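Local coordinates for protein transcriptional activator, putative (Pyrococcus furiosus, PDB 1RTW) that is of unestablished function, carries the name of a putative transcriptional activator, and has the all-helical fold of the TENA/THI-4/PQQC family, at residues 131-134 against 135-139; 150-153 against 154-158; 20-23 against 24-28; 159-162 against 163-167; 199-202 against 203-206. One frame throughout, in Å; residues are numbered along the deposited sequence.

Contact 1: 131-134 against 135-139; sequences AYYE and AWKWV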
# COMPACT_ATOMS: atom_id res chain seq x y z
N ALA B 131 -9.48 -20.62 -13.04
CA ALA B 131 -10.67 -21.23 -12.47
C ALA B 131 -11.90 -20.93 -13.32
O ALA B 131 -12.68 -21.83 -13.63
CB ALA B 131 -10.89 -20.73 -11.06
N TYR B 132 -12.07 -19.67 -13.70
CA TYR B 132 -13.23 -19.27 -14.50
C TYR B 132 -13.18 -19.81 -15.92
O TYR B 132 -14.22 -20.13 -16.51
CB TYR B 132 -13.41 -17.76 -14.49
CG TYR B 132 -14.62 -17.32 -13.71
CD1 TYR B 132 -15.40 -16.26 -14.14
CD2 TYR B 132 -15.00 -18.00 -12.55
CE1 TYR B 132 -16.56 -15.89 -13.44
CE2 TYR B 132 -16.15 -17.64 -11.84
CZ TYR B 132 -16.93 -16.58 -12.29
OH TYR B 132 -18.06 -16.22 -11.58
N TYR B 133 -11.96 -19.93 -16.45
CA TYR B 133 -11.78 -20.45 -17.80
C TYR B 133 -12.29 -21.89 -17.84
O TYR B 133 -13.06 -22.26 -18.71
CB TYR B 133 -10.32 -20.37 -18.22
CG TYR B 133 -10.03 -20.92 -19.60
CD1 TYR B 133 -10.80 -20.55 -20.70
CD2 TYR B 133 -8.98 -21.82 -19.80
CE1 TYR B 133 -10.54 -21.07 -21.97
CE2 TYR B 133 -8.71 -22.35 -21.06
CZ TYR B 133 -9.49 -21.97 -22.15
OH TYR B 133 -9.20 -22.48 -23.40
N GLU B 134 -11.89 -22.68 -16.84
CA GLU B 134 -12.31 -24.08 -16.76
C GLU B 134 -13.81 -24.26 -16.53
O GLU B 134 -14.45 -25.05 -17.22
CB GLU B 134 -11.51 -24.81 -15.68
CG GLU B 134 -10.04 -24.99 -16.00
CD GLU B 134 -9.79 -25.76 -17.28
OE1 GLU B 134 -10.53 -26.74 -17.54
OE2 GLU B 134 -8.86 -25.40 -18.03
N ALA B 135 -14.36 -23.51 -15.58
CA ALA B 135 -15.78 -23.59 -15.24
C ALA B 135 -16.69 -23.27 -16.42
O ALA B 135 -17.61 -24.03 -16.73
CB ALA B 135 -16.10 -22.68 -14.08
N TRP B 136 -16.42 -22.15 -17.07
CA TRP B 136 -17.22 -21.73 -18.20
C TRP B 136 -16.94 -22.59 -19.43
O TRP B 136 -17.79 -22.71 -20.32
CB TRP B 136 -17.03 -20.24 -18.46
CG TRP B 136 -17.59 -19.44 -17.32
CD1 TRP B 136 -16.89 -18.89 -16.28
CD2 TRP B 136 -18.97 -19.20 -17.04
NE1 TRP B 136 -17.75 -18.33 -15.38
CE2 TRP B 136 -19.03 -18.50 -15.82
CE3 TRP B 136 -20.16 -19.51 -17.71
CZ2 TRP B 136 -20.25 -18.12 -15.24
CZ3 TRP B 136 -21.37 -19.12 -17.13
CH2 TRP B 136 -21.40 -18.43 -15.91
N LYS B 137 -15.78 -23.23 -19.46
CA LYS B 137 -15.43 -24.11 -20.57
C LYS B 137 -16.29 -25.36 -20.39
O LYS B 137 -16.85 -25.89 -21.35
CB LYS B 137 -13.94 -24.46 -20.53
CG LYS B 137 -13.38 -24.92 -21.87
CD LYS B 137 -11.86 -24.88 -21.89
CE LYS B 137 -11.25 -25.81 -20.85
NZ LYS B 137 -9.76 -25.75 -20.86
N TRP B 138 -16.43 -25.80 -19.14
CA TRP B 138 -17.25 -26.95 -18.82
C TRP B 138 -18.68 -26.68 -19.26
O TRP B 138 -19.33 -27.53 -19.86
CB TRP B 138 -17.24 -27.24 -17.32
CG TRP B 138 -17.97 -28.52 -16.97
CD1 TRP B 138 -17.42 -29.76 -16.83
CD2 TRP B 138 -19.38 -28.69 -16.76
NE1 TRP B 138 -18.40 -30.69 -16.56
CE2 TRP B 138 -19.60 -30.06 -16.51
CE3 TRP B 138 -20.47 -27.81 -16.76
CZ2 TRP B 138 -20.89 -30.58 -16.26
CZ3 TRP B 138 -21.74 -28.33 -16.51
CH2 TRP B 138 -21.94 -29.70 -16.27
N VAL B 139 -19.16 -25.48 -18.95
CA VAL B 139 -20.51 -25.09 -19.31
C VAL B 139 -20.72 -25.10 -20.83
O VAL B 139 -21.72 -25.63 -21.31
CB VAL B 139 -20.87 -23.71 -18.74
CG1 VAL B 139 -22.20 -23.23 -19.29
CG2 VAL B 139 -20.96 -23.79 -17.22
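Tyr132 and Trp136 meet in a T-shaped pair one turn apart on helix 118-142, and Tyr133, Glu134 and Lys137 form a second cluster on the more exposed side of the same helix. The contact is local. Its frame is the i to i+4 bonding of the helix, as in Trp136 N to Tyr132 O. In the aromatic pair the indole presents its edge to the face of the tyrosine. The planes stand at 72° and the centroids of the Tyr132 ring and the Trp136 five-membered ring are 4.5 Å apart. Trp136 NE1 makes the closest approach, 3.3 Å from Tyr132 CE1 and toward the rim of the phenol. Tyr132 OH has its own partner, Trp39 NE1. A bound phosphate ion lies about 4 Å from the Tyr132 side chain. The TENA/THI-4/PQQC fold is a bundle of helices, and this side of helix 118-142 faces its interior, where Trp156 and Trp202 also meet the Tyr132 ring. On the other side, Lys137 reaches back toward both Tyr133 and Glu134. Its chain, straight through chi2, lays CD over the Tyr133 face, 4.2 Å from the ring centroid, in a CH-pi contact. The bend at chi3 then turns CE and NZ toward Glu134. Lys137 NZ makes a salt bridge of 3.0 Å to Glu134 OE2, which it meets from above the carboxylate plane. Lys130 grips the same oxygen, so two lysines probably stabilise the charge of Glu134.

Contact 2: 150-153 against 154-158; sequences QEFI and NHWSS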
# COMPACT_ATOMS: atom_id res chain seq x y z
N GLN B 150 -25.65 -16.72 -22.83
CA GLN B 150 -24.59 -17.14 -23.75
C GLN B 150 -23.40 -16.17 -23.76
O GLN B 150 -22.25 -16.60 -23.89
CB GLN B 150 -25.17 -17.30 -25.15
CG GLN B 150 -24.25 -18.02 -26.11
CD GLN B 150 -23.96 -19.43 -25.69
OE1 GLN B 150 -24.85 -20.16 -25.23
NE2 GLN B 150 -22.71 -19.85 -25.84
N GLU B 151 -23.68 -14.88 -23.60
CA GLU B 151 -22.63 -13.86 -23.60
C GLU B 151 -21.52 -14.21 -22.61
O GLU B 151 -20.34 -14.21 -22.96
CB GLU B 151 -23.20 -12.48 -23.26
CG GLU B 151 -24.44 -12.08 -24.05
CD GLU B 151 -25.71 -12.09 -23.20
OE1 GLU B 151 -26.06 -13.17 -22.67
OE2 GLU B 151 -26.34 -11.02 -23.07
N PHE B 152 -21.92 -14.51 -21.37
CA PHE B 152 -20.98 -14.88 -20.30
C PHE B 152 -20.27 -16.19 -20.57
O PHE B 152 -19.07 -16.31 -20.32
CB PHE B 152 -21.71 -14.96 -18.96
CG PHE B 152 -22.33 -13.67 -18.55
CD1 PHE B 152 -21.63 -12.79 -17.74
CD2 PHE B 152 -23.59 -13.32 -19.00
CE1 PHE B 152 -22.19 -11.57 -17.40
CE2 PHE B 152 -24.15 -12.11 -18.66
CZ PHE B 152 -23.45 -11.23 -17.86
N ILE B 153 -21.02 -17.18 -21.05
CA ILE B 153 -20.46 -18.49 -21.35
C ILE B 153 -19.36 -18.35 -22.40
O ILE B 153 -18.29 -18.93 -22.25
CB ILE B 153 -21.53 -19.45 -21.86
CG1 ILE B 153 -22.66 -19.55 -20.85
CG2 ILE B 153 -20.94 -20.83 -22.07
CD1 ILE B 153 -23.84 -20.34 -21.35
N ASN B 154 -19.64 -17.58 -23.44
CA ASN B 154 -18.70 -17.36 -24.53
C ASN B 154 -17.47 -16.57 -24.11
O ASN B 154 -16.36 -16.95 -24.46
CB ASN B 154 -19.36 -16.64 -25.71
CG ASN B 154 -20.30 -17.55 -26.50
OD1 ASN B 154 -20.15 -18.78 -26.51
ND2 ASN B 154 -21.28 -16.94 -27.18
N HIS B 155 -17.66 -15.48 -23.37
CA HIS B 155 -16.52 -14.67 -22.97
C HIS B 155 -15.46 -15.43 -22.16
O HIS B 155 -14.29 -15.41 -22.51
CB HIS B 155 -16.96 -13.42 -22.20
CG HIS B 155 -15.81 -12.62 -21.66
ND1 HIS B 155 -15.51 -12.57 -20.31
CD2 HIS B 155 -14.82 -11.95 -22.29
CE1 HIS B 155 -14.38 -11.91 -20.14
NE2 HIS B 155 -13.94 -11.52 -21.32
N TRP B 156 -15.89 -16.15 -21.12
CA TRP B 156 -14.93 -16.87 -20.30
C TRP B 156 -14.41 -18.19 -20.86
O TRP B 156 -13.41 -18.73 -20.36
CB TRP B 156 -15.47 -17.05 -18.88
CG TRP B 156 -15.42 -15.78 -18.11
CD1 TRP B 156 -14.33 -14.99 -17.90
CD2 TRP B 156 -16.49 -15.16 -17.41
NE1 TRP B 156 -14.65 -13.91 -17.12
CE2 TRP B 156 -16.00 -13.99 -16.81
CE3 TRP B 156 -17.85 -15.47 -17.24
CZ2 TRP B 156 -16.78 -13.14 -16.04
CZ3 TRP B 156 -18.63 -14.64 -16.48
CH2 TRP B 156 -18.10 -13.47 -15.89
N SER B 157 -15.08 -18.71 -21.88
CA SER B 157 -14.67 -19.96 -22.52
C SER B 157 -14.02 -19.71 -23.88
O SER B 157 -13.47 -20.63 -24.49
CB SER B 157 -15.87 -20.90 -22.69
OG SER B 157 -16.79 -20.39 -23.63
N SER B 158 -14.06 -18.46 -24.34
CA SER B 158 -13.49 -18.10 -25.64
C SER B 158 -12.00 -18.38 -25.78
O SER B 158 -11.27 -18.48 -24.79
CB SER B 158 -13.76 -16.62 -25.96
OG SER B 158 -12.95 -15.76 -25.16
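Gln150 and Asn154 join their side-chain amides across the first turn of helix 150-157, a short helix of the all-helical TENA/THI-4/PQQC fold. Gln150 NE2 donates to Asn154 OD1 at 2.9 Å. The acceptor lies close to the plane of the Gln150 amide, but the donor sits above the Asn154 carbonyl plane, 49° out of it. The two amide planes are 54° apart. Gln150 reaches forward because CG is anti to the backbone N (chi1 -167°) and the chain bends at chi2. Its backbone O also accepts from Asn154 N at 2.8 Å, so main chain and side chain tie the same two residues. Glu151 O takes the N-H of His155, and the Glu151 carboxylate has long, weak ion pairs with Lys85 and Lys86. Phe152 lies alongside Trp156, both pointing the same way. Trp156 CZ3 comes to the edge of the phenyl ring, near its plane, 3.7 Å from Phe152 CD1. Both rings are buried. Phe83 meets Phe152 edge-to-face, and Trp156 NE1 is hydrogen-bonded to Glu79 OE2, so helix 66-89 holds this side. Ile153 leads its side chain away toward helix 118-142, where it packs on Trp136 and Val139. Its O is used at the last turn, accepting from the hydroxyl of Ser157 and, weakly, from Ser157 N. Ser158 leaves the helix and is the N-cap of the next one. Its OG donates to His155 O at 3.0 Å and takes the N-H of Phe161.

Contact 3: 20-23 against 24-28; sequences HKFL and IEMAE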
# COMPACT_ATOMS: atom_id res chain seq x y z
N HIS B 20 -20.05 -27.33 -10.66
CA HIS B 20 -20.72 -26.98 -9.41
C HIS B 20 -22.19 -26.94 -9.79
O HIS B 20 -22.52 -26.79 -10.96
CB HIS B 20 -20.28 -25.60 -8.92
CG HIS B 20 -21.03 -25.12 -7.71
ND1 HIS B 20 -22.24 -24.46 -7.80
CD2 HIS B 20 -20.75 -25.22 -6.39
CE1 HIS B 20 -22.67 -24.16 -6.58
NE2 HIS B 20 -21.78 -24.61 -5.71
N LYS B 21 -23.06 -27.07 -8.79
CA LYS B 21 -24.51 -27.04 -8.98
C LYS B 21 -24.92 -25.95 -9.96
O LYS B 21 -25.66 -26.20 -10.92
CB LYS B 21 -25.21 -26.83 -7.63
CG LYS B 21 -26.72 -26.82 -7.67
CD LYS B 21 -27.30 -26.46 -6.30
CE LYS B 21 -28.81 -26.38 -6.33
NZ LYS B 21 -29.37 -25.92 -5.02
N PHE B 22 -24.36 -24.76 -9.76
CA PHE B 22 -24.66 -23.60 -10.60
C PHE B 22 -24.34 -23.84 -12.07
O PHE B 22 -25.09 -23.40 -12.95
CB PHE B 22 -23.91 -22.37 -10.09
CG PHE B 22 -24.29 -21.09 -10.78
CD1 PHE B 22 -23.58 -20.65 -11.89
CD2 PHE B 22 -25.34 -20.31 -10.30
CE1 PHE B 22 -23.90 -19.45 -12.51
CE2 PHE B 22 -25.67 -19.10 -10.91
CZ PHE B 22 -24.95 -18.67 -12.02
N LEU B 23 -23.23 -24.52 -12.34
CA LEU B 23 -22.81 -24.81 -13.71
C LEU B 23 -23.69 -25.85 -14.39
O LEU B 23 -23.91 -25.78 -15.60
CB LEU B 23 -21.34 -25.23 -13.75
CG LEU B 23 -20.34 -24.25 -13.10
CD1 LEU B 23 -18.93 -24.76 -13.28
CD2 LEU B 23 -20.46 -22.86 -13.71
N ILE B 24 -24.18 -26.82 -13.62
CA ILE B 24 -25.05 -27.86 -14.16
C ILE B 24 -26.35 -27.22 -14.62
O ILE B 24 -26.89 -27.57 -15.67
CB ILE B 24 -25.42 -28.91 -13.08
CG1 ILE B 24 -24.18 -29.67 -12.63
CG2 ILE B 24 -26.48 -29.87 -13.62
CD1 ILE B 24 -24.43 -30.59 -11.45
N GLU B 25 -26.84 -26.27 -13.83
CA GLU B 25 -28.09 -25.61 -14.14
C GLU B 25 -27.95 -24.67 -15.32
O GLU B 25 -28.88 -24.52 -16.11
CB GLU B 25 -28.64 -24.90 -12.91
CG GLU B 25 -28.94 -25.88 -11.78
CD GLU B 25 -29.62 -25.24 -10.59
OE1 GLU B 25 -29.80 -24.01 -10.55
OE2 GLU B 25 -29.97 -26.00 -9.67
N MSE B 26 -26.78 -24.04 -15.45
CA MSE B 26 -26.52 -23.16 -16.58
C MSE B 26 -26.52 -24.01 -17.85
O MSE B 26 -27.12 -23.64 -18.87
CB MSE B 26 -25.15 -22.49 -16.44
CG MSE B 26 -25.07 -21.37 -15.41
SE MSE B 26 -25.84 -19.69 -16.00
CE MSE B 26 -25.19 -19.67 -17.80
N ALA B 27 -25.87 -25.18 -17.76
CA ALA B 27 -25.74 -26.12 -18.87
C ALA B 27 -27.04 -26.79 -19.30
O ALA B 27 -27.24 -27.05 -20.49
CB ALA B 27 -24.69 -27.18 -18.55
N GLU B 28 -27.92 -27.07 -18.34
CA GLU B 28 -29.19 -27.72 -18.62
C GLU B 28 -30.33 -26.70 -18.70
O GLU B 28 -31.47 -27.07 -18.95
CB GLU B 28 -29.51 -28.74 -17.53
CG GLU B 28 -28.49 -29.88 -17.42
CD GLU B 28 -28.83 -30.90 -16.33
OE1 GLU B 28 -29.90 -30.78 -15.70
OE2 GLU B 28 -28.01 -31.82 -16.09
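Phe22 and Met26, the latter modelled as selenomethionine, lie side by side on helix 21-28 and point the same way. Met26 CG is 3.7 Å from Phe22 CE1. The selenium is 4.8 Å from the ring centroid and 43° off its normal, an oblique Met-aromatic contact. A trans first torsion (chi1 -173°) lays the Phe22 ring beside the following turn. Met26 bends at chi2 and chi3, so its chain turns past the ring and its methyl end leads off elsewhere. Lys21 and Glu25 run across each other on the outer side. Lys21 is fully extended, and its CE is 3.6 Å from Glu25 OE2. The charged ends stay apart, with Lys21 NZ 4.7 Å from that oxygen, so any attraction is probably modest. Tyr206 meets both side chains, in a cation-pi contact with Lys21 and a weak hydrogen bond from its OH to Glu25 OE1. The turn is started by His20, the N-cap. Its ND1 accepts the N-H of Phe22 at 2.9 Å in a nearly straight bond, with the donor tilted 25° out of the imidazole plane. Asp203 OD2 is hydrogen-bonded to the remaining ring nitrogen, NE2, and so fixes how the imidazole is turned. Leu23 points to the buried side. This short helix of the TENA/THI-4/PQQC fold lies against helix 118-142, where Leu23 packs on Ala135 and Val139 and Met26 on Trp136, while Trp39 of helix 33-60 meets the Phe22 ring.

Contact 4: 159-162 against 163-167; sequences QEFG and EYVKR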
# COMPACT_ATOMS: atom_id res chain seq x y z
N GLN B 159 -11.55 -18.50 -27.03
CA GLN B 159 -10.15 -18.74 -27.35
C GLN B 159 -9.32 -17.55 -26.86
O GLN B 159 -8.21 -17.72 -26.38
CB GLN B 159 -9.97 -18.92 -28.86
CG GLN B 159 -8.55 -19.30 -29.31
CD GLN B 159 -8.13 -20.70 -28.88
OE1 GLN B 159 -8.91 -21.45 -28.29
NE2 GLN B 159 -6.89 -21.06 -29.20
N GLU B 160 -9.90 -16.37 -26.97
CA GLU B 160 -9.25 -15.14 -26.55
C GLU B 160 -8.93 -15.16 -25.06
O GLU B 160 -7.82 -14.84 -24.65
CB GLU B 160 -10.14 -13.94 -26.88
CG GLU B 160 -9.48 -12.59 -26.63
CD GLU B 160 -10.34 -11.43 -27.09
OE1 GLU B 160 -11.55 -11.41 -26.78
OE2 GLU B 160 -9.79 -10.52 -27.75
N PHE B 161 -9.91 -15.54 -24.25
CA PHE B 161 -9.71 -15.62 -22.81
C PHE B 161 -8.69 -16.71 -22.47
O PHE B 161 -7.84 -16.52 -21.62
CB PHE B 161 -11.02 -15.89 -22.07
CG PHE B 161 -10.95 -15.61 -20.60
CD1 PHE B 161 -11.06 -14.31 -20.13
CD2 PHE B 161 -10.75 -16.64 -19.69
CE1 PHE B 161 -10.98 -14.03 -18.77
CE2 PHE B 161 -10.67 -16.37 -18.32
CZ PHE B 161 -10.78 -15.06 -17.86
N GLY B 162 -8.79 -17.84 -23.18
CA GLY B 162 -7.87 -18.94 -22.96
C GLY B 162 -6.44 -18.56 -23.27
O GLY B 162 -5.50 -19.08 -22.66
N GLU B 163 -6.27 -17.64 -24.22
CA GLU B 163 -4.94 -17.18 -24.60
C GLU B 163 -4.41 -16.29 -23.49
O GLU B 163 -3.22 -16.32 -23.16
CB GLU B 163 -5.00 -16.44 -25.94
CG GLU B 163 -5.28 -17.36 -27.12
CD GLU B 163 -5.47 -16.63 -28.43
OE1 GLU B 163 -6.12 -15.56 -28.45
OE2 GLU B 163 -4.98 -17.14 -29.46
N TYR B 164 -5.31 -15.51 -22.91
CA TYR B 164 -4.99 -14.62 -21.81
C TYR B 164 -4.55 -15.47 -20.60
O TYR B 164 -3.57 -15.15 -19.93
CB TYR B 164 -6.23 -13.76 -21.50
CG TYR B 164 -6.24 -13.12 -20.13
CD1 TYR B 164 -5.22 -12.25 -19.73
CD2 TYR B 164 -7.28 -13.38 -19.23
CE1 TYR B 164 -5.23 -11.67 -18.48
CE2 TYR B 164 -7.30 -12.80 -17.97
CZ TYR B 164 -6.28 -11.95 -17.60
OH TYR B 164 -6.29 -11.36 -16.35
N VAL B 165 -5.26 -16.57 -20.37
CA VAL B 165 -4.94 -17.48 -19.27
C VAL B 165 -3.58 -18.13 -19.53
O VAL B 165 -2.75 -18.21 -18.63
CB VAL B 165 -6.02 -18.58 -19.11
CG1 VAL B 165 -5.55 -19.65 -18.14
CG2 VAL B 165 -7.32 -17.98 -18.62
N LYS B 166 -3.37 -18.56 -20.77
CA LYS B 166 -2.11 -19.19 -21.16
C LYS B 166 -0.95 -18.22 -20.98
O LYS B 166 0.14 -18.61 -20.57
CB LYS B 166 -2.19 -19.66 -22.62
CG LYS B 166 -1.00 -20.49 -23.08
CD LYS B 166 -0.92 -21.84 -22.38
CE LYS B 166 -2.11 -22.74 -22.74
NZ LYS B 166 -2.19 -23.00 -24.21
N ARG B 167 -1.22 -16.95 -21.27
CA ARG B 167 -0.22 -15.89 -21.15
C ARG B 167 0.17 -15.68 -19.69
O ARG B 167 1.34 -15.47 -19.39
CB ARG B 167 -0.74 -14.60 -21.78
CG ARG B 167 0.33 -13.55 -22.01
CD ARG B 167 -0.24 -12.29 -22.66
NE ARG B 167 0.79 -11.27 -22.86
CZ ARG B 167 0.56 -9.98 -23.15
NH1 ARG B 167 -0.69 -9.54 -23.27
NH2 ARG B 167 1.57 -9.14 -23.30
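Phe161 O takes the N-H of Val165 at 2.9 Å. This backbone bond joins two successive turns of helix 159-176, and the side chains of both residues also meet. Val165 CG2 lies 3.7 Å from Phe161 CE2, at an oblique angle to the ring. Tyr164 comes over one face of the same phenyl in a T-shaped pair. Its edge leads, with CD2 3.8 Å from Phe161 CE1, and the planes are 67° apart. The Phe161 ring reaches both neighbours because its chi1 of -164° swings it along the helix. In the helical bundle of the TENA/THI-4/PQQC fold this side faces helices 66-89 and 118-142. Phe161 packs on Tyr75 and Tyr133, and lies about 4 Å from a bound phosphate ion. Tyr164 OH is hydrogen-bonded to Glu129 OE2, which gives the hydroxyl a partner on helix 118-142. On the exposed side Gln159 and Glu163 cross at about a right angle. They touch loosely, with Gln159 CG 4.2 Å from Glu163 CD.

Contact 5: 199-202 against 203-206; sequences LIFW and DIAY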
# COMPACT_ATOMS: atom_id res chain seq x y z
N LEU B 199 -14.60 -21.88 -5.20
CA LEU B 199 -15.59 -22.92 -4.96
C LEU B 199 -16.80 -22.39 -4.19
O LEU B 199 -17.93 -22.73 -4.49
CB LEU B 199 -14.96 -24.07 -4.17
CG LEU B 199 -15.97 -25.11 -3.67
CD1 LEU B 199 -16.64 -25.81 -4.84
CD2 LEU B 199 -15.28 -26.10 -2.75
N ILE B 200 -16.53 -21.59 -3.17
CA ILE B 200 -17.55 -21.02 -2.32
C ILE B 200 -18.40 -19.96 -3.01
O ILE B 200 -19.60 -19.84 -2.74
CB ILE B 200 -16.89 -20.42 -1.05
CG1 ILE B 200 -16.37 -21.55 -0.16
CG2 ILE B 200 -17.86 -19.54 -0.27
CD1 ILE B 200 -15.50 -21.06 0.99
N PHE B 201 -17.79 -19.19 -3.91
CA PHE B 201 -18.52 -18.14 -4.59
C PHE B 201 -19.77 -18.63 -5.32
O PHE B 201 -20.80 -17.95 -5.32
CB PHE B 201 -17.60 -17.40 -5.56
CG PHE B 201 -18.02 -15.99 -5.83
CD1 PHE B 201 -18.94 -15.70 -6.83
CD2 PHE B 201 -17.48 -14.94 -5.08
CE1 PHE B 201 -19.32 -14.39 -7.08
CE2 PHE B 201 -17.84 -13.62 -5.32
CZ PHE B 201 -18.77 -13.34 -6.33
N TRP B 202 -19.68 -19.82 -5.93
CA TRP B 202 -20.82 -20.37 -6.66
C TRP B 202 -22.06 -20.53 -5.78
O TRP B 202 -23.17 -20.37 -6.25
CB TRP B 202 -20.45 -21.69 -7.32
CG TRP B 202 -19.37 -21.59 -8.35
CD1 TRP B 202 -18.09 -22.05 -8.25
CD2 TRP B 202 -19.46 -20.96 -9.64
NE1 TRP B 202 -17.37 -21.74 -9.38
CE2 TRP B 202 -18.19 -21.08 -10.25
CE3 TRP B 202 -20.48 -20.30 -10.33
CZ2 TRP B 202 -17.92 -20.56 -11.52
CZ3 TRP B 202 -20.21 -19.79 -11.60
CH2 TRP B 202 -18.94 -19.92 -12.18
N ASP B 203 -21.85 -20.81 -4.49
CA ASP B 203 -22.97 -20.99 -3.55
C ASP B 203 -23.79 -19.72 -3.32
O ASP B 203 -24.97 -19.79 -2.97
CB ASP B 203 -22.47 -21.49 -2.19
CG ASP B 203 -21.90 -22.90 -2.26
OD1 ASP B 203 -20.90 -23.18 -1.56
OD2 ASP B 203 -22.46 -23.73 -3.01
N ILE B 204 -23.17 -18.56 -3.53
CA ILE B 204 -23.83 -17.27 -3.33
C ILE B 204 -25.16 -17.16 -4.06
O ILE B 204 -26.11 -16.59 -3.53
CB ILE B 204 -22.90 -16.10 -3.76
CG1 ILE B 204 -21.73 -15.98 -2.78
CG2 ILE B 204 -23.67 -14.80 -3.81
CD1 ILE B 204 -20.67 -14.98 -3.21
N ALA B 205 -25.24 -17.72 -5.26
CA ALA B 205 -26.47 -17.67 -6.04
C ALA B 205 -27.68 -18.27 -5.29
O ALA B 205 -28.81 -17.81 -5.45
CB ALA B 205 -26.28 -18.38 -7.35
N TYR B 206 -27.42 -19.28 -4.45
CA TYR B 206 -28.49 -19.93 -3.71
C TYR B 206 -28.70 -19.35 -2.32
O TYR B 206 -29.57 -19.80 -1.58
CB TYR B 206 -28.25 -21.44 -3.67
CG TYR B 206 -28.03 -21.98 -5.07
CD1 TYR B 206 -29.10 -22.15 -5.94
CD2 TYR B 206 -26.74 -22.19 -5.55
CE1 TYR B 206 -28.90 -22.50 -7.27
CE2 TYR B 206 -26.52 -22.54 -6.87
CZ TYR B 206 -27.60 -22.69 -7.74
OH TYR B 206 -27.37 -22.99 -9.06
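Asp203 and Ile204 donate their backbone N-H groups three residues back, near the C-terminal end of helix 181-201. Asp203 N bonds to Ile200 O at 3.0 Å, and Ile204 N to Phe201 O at 3.0 Å. Both donors sit well above the carbonyl planes. Tyr206 N bonds in the same i to i+3 way to Asp203 O, at 2.9 Å. Asp203 OD2 is satisfied outside these turns, by His20 NE2. Tyr206 OH finds a weak partner on helix 21-28. Ala205 O accepts from Asn35 ND2. The apolar side is carried by Phe201 and Ile204. Ile204 CD1 sits over the centre of the phenyl face, 3.7 Å from the centroid and 10° off the normal, a well-aligned CH-pi contact. Ile204 has CG1 anti to the carbonyl carbon (chi1 -69°), and its extended chi2 carries CD1 back to that face. Trp202 turns its indole to other rings, those of His20 and Phe22. Bonds from i to i+3 of this kind are consistent with a 3-10-like tightening, common at the C-terminal ends of helices. In this member of the TENA/THI-4/PQQC family the turns lead the chain out of helix 181-201 against helix 21-28.

How the contacts relate
All five contacts lie between near neighbours along the chain, and they meet mainly through aromatic rings. Contacts 1, 2 and 4 share a buried aromatic cluster: Trp156 packs on Tyr132 and Trp136, and Phe161 on Tyr133. Contact 3 reaches contact 1 through Leu23, and contact 5 through Trp202. Contacts 3 and 5 are joined by polar bonds as well. Contacts 4 and 5 lie on opposite sides of the chain's centre. Contact 3 has the most buried residues although it lies far from that centre, while contact 4 has the most exposed. The chemistry differs: a salt bridge in contact 1, paired amides in contact 2, a histidine cap in contact 3, a T-shaped pair in contact 4, a CH-pi contact in contact 5.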